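Local coordinates for protein exonuclease mut-7 homolog (Aedes aegypti, PDB 7JW2) that probably trims the 3' ends of AGO1-bound microRNAs as a magnesium-dependent 3'-5' exoribonuclease, of which this chain is the exonuclease domain, at residues His3-Asp8 / Ala185-Phe190; Asn48-Ile53 / Gln104-Ser109; Ala56-Val61 / Cys191-Tyr196; Asp65-Gln70 / Ala173-Arg178. All blocks are in the same frame, centred on the assembly; numbering follows the deposited sequence.

Contact 1: residues His3-Asp8 / Ala185-Phe190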
loop_
_atom_site.group_PDB
_atom_site.type_symbol
_atom_site.label_atom_id
_atom_site.label_comp_id
_atom_site.label_asym_id
_atom_site.label_seq_id
_atom_site.Cartn_x
_atom_site.Cartn_y
_atom_site.Cartn_z
ATOM N N HIS A 3 -29.368 -1.355 16.003
ATOM C CA HIS A 3 -28.786 -0.926 14.736
ATOM C C HIS A 3 -27.759 -1.956 14.281
ATOM O O HIS A 3 -27.026 -2.530 15.094
ATOM C CB HIS A 3 -28.124 0.445 14.866
ATOM C CG HIS A 3 -27.643 1.000 13.557
ATOM N ND1 HIS A 3 -28.381 0.898 12.397
ATOM C CD2 HIS A 3 -26.488 1.624 13.215
ATOM C CE1 HIS A 3 -27.713 1.456 11.402
ATOM N NE2 HIS A 3 -26.563 1.906 11.873
ATOM N N THR A 4 -27.726 -2.221 12.981
ATOM C CA THR A 4 -26.802 -3.197 12.423
ATOM C C THR A 4 -26.105 -2.616 11.202
ATOM O O THR A 4 -26.592 -1.674 10.573
ATOM C CB THR A 4 -27.516 -4.495 12.028
ATOM O OG1 THR A 4 -28.599 -4.182 11.146
ATOM C CG2 THR A 4 -28.049 -5.214 13.255
ATOM N N LEU A 5 -24.953 -3.203 10.873
ATOM C CA LEU A 5 -24.181 -2.785 9.710
ATOM C C LEU A 5 -24.808 -3.336 8.435
ATOM O O LEU A 5 -24.982 -4.550 8.296
ATOM C CB LEU A 5 -22.738 -3.272 9.841
ATOM C CG LEU A 5 -21.790 -3.012 8.668
ATOM C CD1 LEU A 5 -21.661 -1.522 8.421
ATOM C CD2 LEU A 5 -20.422 -3.639 8.926
ATOM N N ARG A 6 -25.119 -2.449 7.486
ATOM C CA ARG A 6 -25.770 -2.910 6.266
ATOM C C ARG A 6 -24.806 -3.535 5.267
ATOM O O ARG A 6 -25.261 -4.216 4.341
ATOM C CB ARG A 6 -26.551 -1.767 5.611
ATOM C CG ARG A 6 -25.749 -0.587 5.133
ATOM C CD ARG A 6 -26.745 0.428 4.603
ATOM N NE ARG A 6 -26.161 1.696 4.194
ATOM C CZ ARG A 6 -25.470 1.866 3.073
ATOM N NH1 ARG A 6 -25.247 0.836 2.264
ATOM N NH2 ARG A 6 -24.991 3.065 2.760
ATOM N N LEU A 7 -23.501 -3.360 5.444
ATOM C CA LEU A 7 -22.543 -3.977 4.539
ATOM C C LEU A 7 -22.505 -5.491 4.719
ATOM O O LEU A 7 -22.665 -6.021 5.823
ATOM C CB LEU A 7 -21.146 -3.405 4.769
ATOM C CG LEU A 7 -20.998 -1.899 4.595
ATOM C CD1 LEU A 7 -19.547 -1.490 4.844
ATOM C CD2 LEU A 7 -21.446 -1.477 3.207
ATOM N N ASP A 8 -22.282 -6.186 3.608
ATOM C CA ASP A 8 -22.047 -7.621 3.654
ATOM C C ASP A 8 -20.755 -7.916 4.410
ATOM O O ASP A 8 -19.828 -7.098 4.442
ATOM C CB ASP A 8 -21.985 -8.181 2.233
ATOM C CG ASP A 8 -21.527 -9.623 2.190
ATOM O OD1 ASP A 8 -20.813 -9.988 1.235
ATOM O OD2 ASP A 8 -21.883 -10.393 3.107
ATOM N N ALA A 185 -17.126 -2.991 16.718
ATOM C CA ALA A 185 -16.053 -2.097 16.289
ATOM C C ALA A 185 -16.292 -1.581 14.878
ATOM O O ALA A 185 -16.056 -0.397 14.595
ATOM C CB ALA A 185 -14.699 -2.814 16.391
ATOM N N ALA A 186 -16.732 -2.456 13.972
ATOM C CA ALA A 186 -16.935 -2.022 12.595
ATOM C C ALA A 186 -18.087 -1.028 12.508
ATOM O O ALA A 186 -17.996 -0.015 11.798
ATOM C CB ALA A 186 -17.178 -3.236 11.697
ATOM N N LEU A 187 -19.182 -1.301 13.209
ATOM C CA LEU A 187 -20.318 -0.397 13.165
ATOM C C LEU A 187 -20.016 0.936 13.842
ATOM O O LEU A 187 -20.600 1.960 13.462
ATOM C CB LEU A 187 -21.533 -1.073 13.802
ATOM C CG LEU A 187 -22.852 -0.310 13.674
ATOM C CD1 LEU A 187 -23.186 -0.007 12.217
ATOM C CD2 LEU A 187 -23.965 -1.118 14.336
ATOM N N ASP A 188 -19.107 0.967 14.830
ATOM C CA ASP A 188 -18.872 2.230 15.521
ATOM C C ASP A 188 -18.228 3.247 14.585
ATOM O O ASP A 188 -18.439 4.452 14.747
ATOM C CB ASP A 188 -18.036 2.024 16.789
ATOM C CG ASP A 188 -18.662 2.712 18.007
ATOM O OD1 ASP A 188 -19.850 2.442 18.310
ATOM O OD2 ASP A 188 -17.974 3.539 18.644
ATOM N N ALA A 189 -17.467 2.777 13.594
ATOM C CA ALA A 189 -16.978 3.679 12.557
ATOM C C ALA A 189 -18.044 3.934 11.490
ATOM O O ALA A 189 -18.293 5.091 11.123
ATOM C CB ALA A 189 -15.694 3.115 11.939
ATOM N N PHE A 190 -18.693 2.876 10.984
ATOM C CA PHE A 190 -19.609 3.044 9.851
ATOM C C PHE A 190 -20.795 3.951 10.192
ATOM O O PHE A 190 -21.261 4.719 9.334
ATOM C CB PHE A 190 -20.121 1.690 9.358
ATOM C CG PHE A 190 -20.905 1.767 8.067
ATOM C CD1 PHE A 190 -22.288 1.867 8.083
ATOM C CD2 PHE A 190 -20.253 1.730 6.845
ATOM C CE1 PHE A 190 -23.010 1.937 6.899
ATOM C CE2 PHE A 190 -20.960 1.795 5.651
ATOM C CZ PHE A 190 -22.351 1.899 5.683
#
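Leu5 lays its CD1 methyl over one face of the Phe190 ring. The methyl sits 3.7 Å from the ring centroid of Phe190, 26° off the ring normal, which makes a CH-pi contact. It is shifted from the centre toward CG, and Leu5 CD1 to Phe190 CG is 3.4 Å. Phe190 can present that face because its ring carbon CG stands opposite the backbone N (chi1 -171°), which carries the ring out from the helix toward the N-terminal segment. Arg6 meets the same ring at its edge. Its guanidinium turns one face to Phe190 CZ, and the two planes are 82° apart, so this is a T-shaped approach. Arg6 CZ lies 4.1 Å from Phe190 CZ. Leu7 adds CD1 from an oblique direction, 3.7 Å from Phe190 CE2.

The segment 3-8 is an irregular lead-in to strand 12-15, an outermost strand of the RNase H-like exonuclease sheet. It crosses the long helix 179-205 at a steep angle, and that helix packs on the sheet. One helical turn before Phe190, Leu187 packs beside His3 and Leu5. Its CD1 is 3.8 Å from His3 CD2 and 3.9 Å from Leu5 CA.

Further out, the imidazole of His3 is held by a hydrogen bond from NE2 to Glu194 of the same helix. Val61 of strand 61-65 touches Leu7, Ala186 and Phe190 from the sheet.

Contact 2: residues Asn48-Ile53 / Gln104-Ser109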
loop_
_atom_site.group_PDB
_atom_site.type_symbol
_atom_site.label_atom_id
_atom_site.label_comp_id
_atom_site.label_asym_id
_atom_site.label_seq_id
_atom_site.Cartn_x
_atom_site.Cartn_y
_atom_site.Cartn_z
ATOM N N ASN A 48 -1.744 3.595 28.160
ATOM C CA ASN A 48 -2.765 3.201 27.205
ATOM C C ASN A 48 -2.128 2.536 25.991
ATOM O O ASN A 48 -1.027 2.905 25.567
ATOM C CB ASN A 48 -3.586 4.415 26.781
ATOM C CG ASN A 48 -4.644 4.776 27.798
ATOM O OD1 ASN A 48 -5.617 4.044 27.985
ATOM N ND2 ASN A 48 -4.462 5.905 28.461
ATOM N N GLU A 49 -2.818 1.529 25.449
ATOM C CA GLU A 49 -2.356 0.782 24.286
ATOM C C GLU A 49 -3.534 0.546 23.354
ATOM O O GLU A 49 -4.616 0.173 23.812
ATOM C CB GLU A 49 -1.741 -0.560 24.696
ATOM C CG GLU A 49 -0.340 -0.457 25.261
ATOM C CD GLU A 49 0.309 -1.814 25.408
ATOM O OE1 GLU A 49 1.464 -1.983 24.960
ATOM O OE2 GLU A 49 -0.348 -2.714 25.967
ATOM N N VAL A 50 -3.324 0.782 22.051
ATOM C CA VAL A 50 -4.375 0.601 21.052
ATOM C C VAL A 50 -4.574 -0.876 20.750
ATOM O O VAL A 50 -3.606 -1.625 20.556
ATOM C CB VAL A 50 -4.027 1.356 19.756
ATOM C CG1 VAL A 50 -5.200 1.278 18.759
ATOM C CG2 VAL A 50 -3.695 2.797 20.055
ATOM N N SER A 51 -5.841 -1.294 20.658
ATOM C CA SER A 51 -6.177 -2.622 20.158
ATOM C C SER A 51 -6.556 -2.600 18.680
ATOM O O SER A 51 -5.973 -3.342 17.883
ATOM C CB SER A 51 -7.317 -3.228 20.998
ATOM O OG SER A 51 -7.798 -4.424 20.409
ATOM N N LEU A 52 -7.516 -1.748 18.308
ATOM C CA LEU A 52 -8.031 -1.650 16.948
ATOM C C LEU A 52 -8.112 -0.191 16.541
ATOM O O LEU A 52 -8.372 0.674 17.375
ATOM C CB LEU A 52 -9.445 -2.248 16.814
ATOM C CG LEU A 52 -9.647 -3.740 17.073
ATOM C CD1 LEU A 52 -11.127 -4.067 16.937
ATOM C CD2 LEU A 52 -8.830 -4.579 16.108
ATOM N N ILE A 53 -7.887 0.066 15.248
ATOM C CA ILE A 53 -8.296 1.310 14.595
ATOM C C ILE A 53 -9.208 0.942 13.435
ATOM O O ILE A 53 -8.855 0.087 12.612
ATOM C CB ILE A 53 -7.085 2.128 14.117
ATOM C CG1 ILE A 53 -6.274 2.600 15.328
ATOM C CG2 ILE A 53 -7.564 3.339 13.306
ATOM C CD1 ILE A 53 -4.924 3.151 14.946
ATOM N N GLN A 104 -0.676 9.994 20.150
ATOM C CA GLN A 104 0.663 10.577 20.123
ATOM C C GLN A 104 1.584 9.883 21.112
ATOM O O GLN A 104 2.804 9.858 20.915
ATOM C CB GLN A 104 0.616 12.083 20.397
ATOM C CG GLN A 104 -0.440 12.864 19.604
ATOM C CD GLN A 104 -0.193 12.942 18.093
ATOM O OE1 GLN A 104 0.778 12.392 17.562
ATOM N NE2 GLN A 104 -1.081 13.646 17.394
ATOM N N LYS A 105 1.021 9.286 22.160
ATOM C CA LYS A 105 1.818 8.580 23.147
ATOM C C LYS A 105 1.823 7.077 22.919
ATOM O O LYS A 105 2.854 6.434 23.121
ATOM C CB LYS A 105 1.315 8.890 24.569
ATOM C CG LYS A 105 0.815 10.342 24.857
ATOM C CD LYS A 105 1.492 11.477 24.054
ATOM C CE LYS A 105 1.048 12.876 24.469
ATOM N NZ LYS A 105 1.117 13.797 23.281
ATOM N N ALA A 106 0.706 6.509 22.456
ATOM C CA ALA A 106 0.618 5.066 22.272
ATOM C C ALA A 106 1.177 4.611 20.928
ATOM O O ALA A 106 1.718 3.504 20.820
ATOM C CB ALA A 106 -0.840 4.617 22.405
ATOM N N LEU A 107 1.044 5.439 19.898
ATOM C CA LEU A 107 1.454 5.096 18.538
ATOM C C LEU A 107 2.101 6.329 17.937
ATOM O O LEU A 107 1.531 6.982 17.056
ATOM C CB LEU A 107 0.250 4.669 17.696
ATOM C CG LEU A 107 -0.366 3.278 17.695
ATOM C CD1 LEU A 107 -1.408 3.260 16.570
ATOM C CD2 LEU A 107 0.657 2.184 17.491
ATOM N N PRO A 108 3.292 6.701 18.413
ATOM C CA PRO A 108 3.808 8.042 18.097
ATOM C C PRO A 108 4.057 8.292 16.617
ATOM O O PRO A 108 3.974 9.450 16.192
ATOM C CB PRO A 108 5.107 8.112 18.912
ATOM C CG PRO A 108 4.878 7.146 20.048
ATOM C CD PRO A 108 4.120 6.012 19.421
ATOM N N SER A 109 4.348 7.252 15.823
ATOM C CA SER A 109 4.564 7.443 14.388
ATOM C C SER A 109 3.276 7.736 13.628
ATOM O O SER A 109 3.341 8.253 12.513
ATOM C CB SER A 109 5.229 6.205 13.790
ATOM O OG SER A 109 6.488 5.979 14.387
HETATM O O HOH W 1 -0.559 1.215 21.181
#
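Ile53 and Leu107 meet end to end through their CD1 methyls, with Ile53 CD1 3.9 Å from Leu107 CD1. Val50 meets the same leucine differently: it lies nearly perpendicular to it, and Val50 CG2 is 4.1 Å from Leu107 CG. That methyl stands opposite its own carbonyl carbon, whereas CG1 is opposite the backbone N (chi1 -174°). CG2 also touches the Ala106 methyl, at 4.1 Å from Val50 CG2 to Ala106 CB. Ala106 CB also approaches a backbone oxygen, Asn48 O, at 3.6 Å.

These side chains join strand 50-56 to the C-terminal end of helix 96-106 in the alpha/beta exonuclease fold. Leu107 is the first residue to leave helical geometry. Ser51 and Leu52 both face Glu39 of the neighbouring strand, forming a classic beta bulge between Val50 and Ile53.

One water bridges the backbones. It accepts from Val50 N at 2.9 Å and donates to Ala106 O at 3.2 Å. Trp76 of helix 73-84 packs against both Ile53 and Leu107, while Trp40 of strand 33-40 touches Val50 and Ala106.

Contact 3: residues Ala56-Val61 / Cys191-Tyr196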
loop_
_atom_site.group_PDB
_atom_site.type_symbol
_atom_site.label_atom_id
_atom_site.label_comp_id
_atom_site.label_asym_id
_atom_site.label_seq_id
_atom_site.Cartn_x
_atom_site.Cartn_y
_atom_site.Cartn_z
ATOM N N ALA A 56 -13.799 3.371 7.945
ATOM C CA ALA A 56 -14.979 2.997 7.174
ATOM C C ALA A 56 -15.169 3.902 5.963
ATOM O O ALA A 56 -15.046 5.123 6.067
ATOM C CB ALA A 56 -16.240 3.067 8.045
ATOM N N THR A 57 -15.510 3.291 4.839
ATOM C CA THR A 57 -16.050 3.986 3.672
ATOM C C THR A 57 -17.493 3.543 3.494
ATOM O O THR A 57 -17.983 2.664 4.202
ATOM C CB THR A 57 -15.247 3.664 2.411
ATOM O OG1 THR A 57 -15.625 2.368 1.936
ATOM C CG2 THR A 57 -13.759 3.656 2.690
ATOM N N TRP A 58 -18.186 4.136 2.515
ATOM C CA TRP A 58 -19.554 3.696 2.277
ATOM C C TRP A 58 -19.629 2.242 1.833
ATOM O O TRP A 58 -20.703 1.632 1.919
ATOM C CB TRP A 58 -20.222 4.580 1.225
ATOM C CG TRP A 58 -20.698 5.880 1.760
ATOM C CD1 TRP A 58 -20.242 7.113 1.426
ATOM C CD2 TRP A 58 -21.724 6.080 2.738
ATOM N NE1 TRP A 58 -20.931 8.076 2.118
ATOM C CE2 TRP A 58 -21.838 7.468 2.943
ATOM C CE3 TRP A 58 -22.560 5.221 3.457
ATOM C CZ2 TRP A 58 -22.746 8.018 3.833
ATOM C CZ3 TRP A 58 -23.471 5.770 4.335
ATOM C CH2 TRP A 58 -23.553 7.155 4.518
ATOM N N ASP A 59 -18.514 1.665 1.368
ATOM C CA ASP A 59 -18.519 0.336 0.774
ATOM C C ASP A 59 -17.767 -0.718 1.569
ATOM O O ASP A 59 -17.984 -1.906 1.326
ATOM C CB ASP A 59 -17.920 0.387 -0.640
ATOM C CG ASP A 59 -18.724 1.253 -1.573
ATOM O OD1 ASP A 59 -19.952 1.074 -1.614
ATOM O OD2 ASP A 59 -18.128 2.107 -2.262
ATOM N N ASP A 60 -16.880 -0.322 2.482
ATOM C CA ASP A 60 -16.012 -1.264 3.177
ATOM C C ASP A 60 -15.678 -0.714 4.553
ATOM O O ASP A 60 -15.576 0.499 4.745
ATOM C CB ASP A 60 -14.691 -1.519 2.418
ATOM C CG ASP A 60 -14.895 -2.206 1.074
ATOM O OD1 ASP A 60 -15.066 -1.501 0.051
ATOM O OD2 ASP A 60 -14.863 -3.454 1.046
ATOM N N VAL A 61 -15.454 -1.617 5.505
ATOM C CA VAL A 61 -14.906 -1.241 6.801
ATOM C C VAL A 61 -13.632 -2.034 7.028
ATOM O O VAL A 61 -13.618 -3.258 6.847
ATOM C CB VAL A 61 -15.901 -1.481 7.947
ATOM C CG1 VAL A 61 -15.291 -1.004 9.250
ATOM C CG2 VAL A 61 -17.206 -0.740 7.676
ATOM N N CYS A 191 -21.300 3.887 11.424
ATOM C CA CYS A 191 -22.498 4.667 11.742
ATOM C C CYS A 191 -22.234 6.167 11.661
ATOM O O CYS A 191 -23.184 6.955 11.525
ATOM C CB CYS A 191 -23.045 4.271 13.122
ATOM S SG CYS A 191 -22.133 4.916 14.561
ATOM N N LEU A 192 -20.966 6.586 11.741
ATOM C CA LEU A 192 -20.654 8.002 11.596
ATOM C C LEU A 192 -20.992 8.488 10.195
ATOM O O LEU A 192 -21.475 9.620 10.028
ATOM C CB LEU A 192 -19.175 8.247 11.912
ATOM C CG LEU A 192 -18.702 7.713 13.268
ATOM C CD1 LEU A 192 -17.208 7.985 13.408
ATOM C CD2 LEU A 192 -19.499 8.330 14.413
ATOM N N LEU A 193 -20.783 7.635 9.183
ATOM C CA LEU A 193 -21.173 8.003 7.819
ATOM C C LEU A 193 -22.679 8.168 7.720
ATOM O O LEU A 193 -23.169 9.133 7.114
ATOM C CB LEU A 193 -20.708 6.952 6.813
ATOM C CG LEU A 193 -19.195 6.723 6.688
ATOM C CD1 LEU A 193 -18.941 5.368 6.080
ATOM C CD2 LEU A 193 -18.559 7.809 5.813
ATOM N N GLU A 194 -23.426 7.235 8.311
ATOM C CA GLU A 194 -24.887 7.314 8.287
ATOM C C GLU A 194 -25.398 8.536 9.040
ATOM O O GLU A 194 -26.370 9.172 8.609
ATOM C CB GLU A 194 -25.482 6.036 8.883
ATOM C CG GLU A 194 -25.017 4.760 8.210
ATOM C CD GLU A 194 -25.430 3.523 8.982
ATOM O OE1 GLU A 194 -24.950 3.348 10.123
ATOM O OE2 GLU A 194 -26.217 2.714 8.441
ATOM N N ILE A 195 -24.758 8.885 10.162
ATOM C CA ILE A 195 -25.132 10.092 10.898
ATOM C C ILE A 195 -24.911 11.338 10.044
ATOM O O ILE A 195 -25.798 12.195 9.929
ATOM C CB ILE A 195 -24.356 10.175 12.221
ATOM C CG1 ILE A 195 -24.919 9.176 13.237
ATOM C CG2 ILE A 195 -24.403 11.571 12.778
ATOM C CD1 ILE A 195 -23.997 8.968 14.416
ATOM N N TYR A 196 -23.722 11.473 9.448
ATOM C CA TYR A 196 -23.453 12.653 8.628
ATOM C C TYR A 196 -24.471 12.780 7.507
ATOM O O TYR A 196 -24.969 13.882 7.224
ATOM C CB TYR A 196 -22.025 12.602 8.060
ATOM C CG TYR A 196 -21.679 13.894 7.360
ATOM C CD1 TYR A 196 -21.373 15.035 8.090
ATOM C CD2 TYR A 196 -21.720 13.993 5.978
ATOM C CE1 TYR A 196 -21.098 16.242 7.468
ATOM C CE2 TYR A 196 -21.447 15.205 5.346
ATOM C CZ TYR A 196 -21.131 16.317 6.107
ATOM O OH TYR A 196 -20.857 17.532 5.509
#
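Trp58 lays one face of its six-membered ring over the CB of Leu193. Leu193 CB is 3.7 Å from the centroid of that Trp58 ring and 14° off the ring normal, a CH-pi contact. This joins the turn between strands 50-56 and 61-65, a beta hairpin of the RNase H-like sheet, to the long helix 179-205. The two side chains lie alongside each other and point opposite ways. The indole's CG lies opposite the carbonyl carbon of Trp58 (chi1 -79°), and the ring is thereby swung toward the helix. Its rim also meets helix backbone, with Trp58 CH2 3.3 Å from Leu193 O.

Leu193 turns its CD1 methyl to the end of strand 50-56, 4.1 Å from Ala56 CB. Glu194 makes a lesser contact with the indole, and its carboxylate has its hydrogen bond with His3. Met33 of strand 33-40 also touches Trp58, and Ala35 of the same strand touches Leu193.

The turn is braced from within. Thr57 OG1 accepts from the backbone N of both Asp59 and Asp60, an ST turn combined with an ST motif. The two bonds are each 3.0 Å, from Asp59 N and Asp60 N to Thr57 OG1. The Asp59 bond is the straighter. Thr57 also faces the helix through its carbonyl: Leu193 CD1 lies 3.4 Å from Thr57 O.

Contact 4: residues Asp65-Gln70 / Ala173-Arg178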
loop_
_atom_site.group_PDB
_atom_site.type_symbol
_atom_site.label_atom_id
_atom_site.label_comp_id
_atom_site.label_asym_id
_atom_site.label_seq_id
_atom_site.Cartn_x
_atom_site.Cartn_y
_atom_site.Cartn_z
ATOM N N ASP A 65 -5.748 -4.403 13.225
ATOM C CA ASP A 65 -5.422 -5.092 14.477
ATOM C C ASP A 65 -4.015 -4.668 14.867
ATOM O O ASP A 65 -3.023 -5.179 14.331
ATOM C CB ASP A 65 -5.532 -6.603 14.330
ATOM C CG ASP A 65 -5.364 -7.315 15.652
ATOM O OD1 ASP A 65 -4.714 -6.745 16.544
ATOM O OD2 ASP A 65 -5.906 -8.423 15.792
ATOM N N VAL A 66 -3.927 -3.694 15.772
ATOM C CA VAL A 66 -2.628 -3.133 16.113
ATOM C C VAL A 66 -1.814 -4.133 16.915
ATOM O O VAL A 66 -0.581 -4.134 16.856
ATOM C CB VAL A 66 -2.823 -1.804 16.864
ATOM C CG1 VAL A 66 -1.490 -1.239 17.333
ATOM C CG2 VAL A 66 -3.548 -0.791 15.949
ATOM N N MET A 67 -2.488 -5.006 17.667
ATOM C CA MET A 67 -1.782 -5.984 18.487
ATOM C C MET A 67 -1.073 -7.028 17.636
ATOM O O MET A 67 0.033 -7.463 17.977
ATOM C CB MET A 67 -2.768 -6.659 19.441
ATOM C CG MET A 67 -3.215 -5.768 20.572
ATOM S SD MET A 67 -4.384 -6.599 21.677
ATOM C CE MET A 67 -3.354 -7.889 22.346
ATOM N N VAL A 68 -1.685 -7.451 16.533
ATOM C CA VAL A 68 -1.185 -8.570 15.736
ATOM C C VAL A 68 -0.351 -8.106 14.540
ATOM O O VAL A 68 0.546 -8.822 14.073
ATOM C CB VAL A 68 -2.366 -9.451 15.277
ATOM C CG1 VAL A 68 -1.903 -10.566 14.345
ATOM C CG2 VAL A 68 -3.088 -10.046 16.491
ATOM N N SER A 69 -0.616 -6.898 14.034
ATOM C CA SER A 69 -0.104 -6.529 12.715
ATOM C C SER A 69 1.393 -6.223 12.711
ATOM O O SER A 69 2.035 -6.367 11.666
ATOM C CB SER A 69 -0.863 -5.314 12.194
ATOM O OG SER A 69 -2.152 -5.680 11.750
ATOM N N GLN A 70 1.948 -5.735 13.822
ATOM C CA GLN A 70 3.388 -5.429 13.899
ATOM C C GLN A 70 3.806 -4.370 12.873
ATOM O O GLN A 70 4.834 -4.488 12.201
ATOM C CB GLN A 70 4.231 -6.699 13.743
ATOM C CG GLN A 70 3.900 -7.806 14.739
ATOM C CD GLN A 70 4.810 -9.012 14.589
ATOM O OE1 GLN A 70 5.965 -8.986 15.017
ATOM N NE2 GLN A 70 4.295 -10.074 13.975
ATOM N N ALA A 173 -8.258 -6.576 24.635
ATOM C CA ALA A 173 -6.930 -7.168 24.558
ATOM C C ALA A 173 -6.963 -8.662 24.270
ATOM O O ALA A 173 -5.918 -9.235 23.949
ATOM C CB ALA A 173 -6.163 -6.914 25.862
ATOM N N GLN A 174 -8.125 -9.303 24.368
ATOM C CA GLN A 174 -8.167 -10.736 24.114
ATOM C C GLN A 174 -8.042 -11.024 22.619
ATOM O O GLN A 174 -8.507 -10.252 21.773
ATOM C CB GLN A 174 -9.441 -11.343 24.693
ATOM C CG GLN A 174 -10.678 -11.200 23.838
ATOM C CD GLN A 174 -11.945 -11.511 24.621
ATOM O OE1 GLN A 174 -11.887 -12.117 25.688
ATOM N NE2 GLN A 174 -13.091 -11.080 24.109
ATOM N N ARG A 175 -7.342 -12.109 22.291
ATOM C CA ARG A 175 -7.192 -12.552 20.916
ATOM C C ARG A 175 -7.441 -14.054 20.843
ATOM O O ARG A 175 -6.908 -14.812 21.678
ATOM C CB ARG A 175 -5.801 -12.210 20.368
ATOM C CG ARG A 175 -5.567 -10.721 20.056
ATOM C CD ARG A 175 -6.536 -10.214 18.995
ATOM N NE ARG A 175 -6.277 -8.831 18.585
ATOM C CZ ARG A 175 -6.710 -7.770 19.264
ATOM N NH1 ARG A 175 -7.389 -7.946 20.395
ATOM N NH2 ARG A 175 -6.465 -6.540 18.826
ATOM N N PRO A 176 -8.249 -14.530 19.880
ATOM C CA PRO A 176 -8.971 -13.668 18.925
ATOM C C PRO A 176 -10.111 -12.901 19.568
ATOM O O PRO A 176 -10.649 -13.286 20.604
ATOM C CB PRO A 176 -9.522 -14.654 17.892
ATOM C CG PRO A 176 -9.547 -15.975 18.601
ATOM C CD PRO A 176 -8.412 -15.963 19.573
ATOM N N LEU A 177 -10.471 -11.783 18.953
ATOM C CA LEU A 177 -11.662 -11.084 19.384
ATOM C C LEU A 177 -12.900 -11.899 19.023
ATOM O O LEU A 177 -12.907 -12.673 18.061
ATOM C CB LEU A 177 -11.724 -9.695 18.741
ATOM C CG LEU A 177 -10.644 -8.702 19.197
ATOM C CD1 LEU A 177 -10.524 -7.536 18.209
ATOM C CD2 LEU A 177 -10.923 -8.191 20.600
ATOM N N ARG A 178 -13.955 -11.718 19.804
ATOM C CA ARG A 178 -15.210 -12.400 19.523
ATOM C C ARG A 178 -15.936 -11.696 18.389
ATOM O O ARG A 178 -15.761 -10.495 18.168
ATOM C CB ARG A 178 -16.109 -12.433 20.760
ATOM C CG ARG A 178 -15.524 -13.127 21.980
ATOM C CD ARG A 178 -16.486 -13.007 23.141
ATOM N NE ARG A 178 -15.990 -12.109 24.177
ATOM C CZ ARG A 178 -16.476 -10.895 24.430
ATOM N NH1 ARG A 178 -17.489 -10.391 23.709
ATOM N NH2 ARG A 178 -15.938 -10.178 25.409
#
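Asp65 OD1 takes two hydrogen bonds, one from Arg175 NH2 at 2.9 Å and one from Val68 N at 3.1 Å. The two donors arrive from opposite faces of the carboxylate plane. Arg175 NH2 is well above that plane, yet the oxygen lies in the guanidinium plane and the bond is fairly straight, at 160°. The second oxygen accepts on its syn side, with Arg175 NE 2.8 Å from Asp65 OD2. Arg175 thus holds the carboxylate side-on in a two-bond salt bridge, although the two planes are 58° apart. The bond from Val68 N makes Asp65 the N-cap of the short, weakly bonded helix 66-69, so one carboxylate serves both the cap and the salt bridge.

The guanidinium is sandwiched. Met67 SD lies over one face, 3.5 Å from Arg175 NH2, and Leu177 CD1 covers the opposite face. The bend of Met67 at chi3 (65°) turns its methyl toward the loop 173-178, where Met67 CE is 3.3 Å from Ala173 O. Arg175 NH1 donates to Gln174 O at 2.9 Å, which helps to fix the rotation of the group. NH1 also bonds Trp172 O, and NH2 bonds Ser51 OG.

Asp65 ends strand 61-65 and bonds by backbone to Val15 of strand 12-15. The bridge therefore ties the strand-to-helix turn to the loop that leads into helix 179-205, at the surface beside strand 50-56.

Contacts 1 and 3 use successive turns of helix 179-205, and their centres are 8 Å apart. They share a probable hydrogen bond of 2.8 Å between His3 NE2 and Glu194 OE1. Arg6 of contact 1 also packs on Trp58 of contact 3. Contacts 2 and 4 form a second pair, with centres 13 Å apart. Ser51 OG meets Arg175 NH2 at 3.0 Å, and Ser51 O meets Val66 N at 3.0 Å. Contact 2 lies about 23 Å, centre to centre, from both contact 1 and contact 3. Strand 50-56 connects them: Leu52 CD1 touches Ala185 CB of contact 1 at 3.8 Å, and Ala56 belongs to contact 3. Leu52 also touches Leu177 of contact 4.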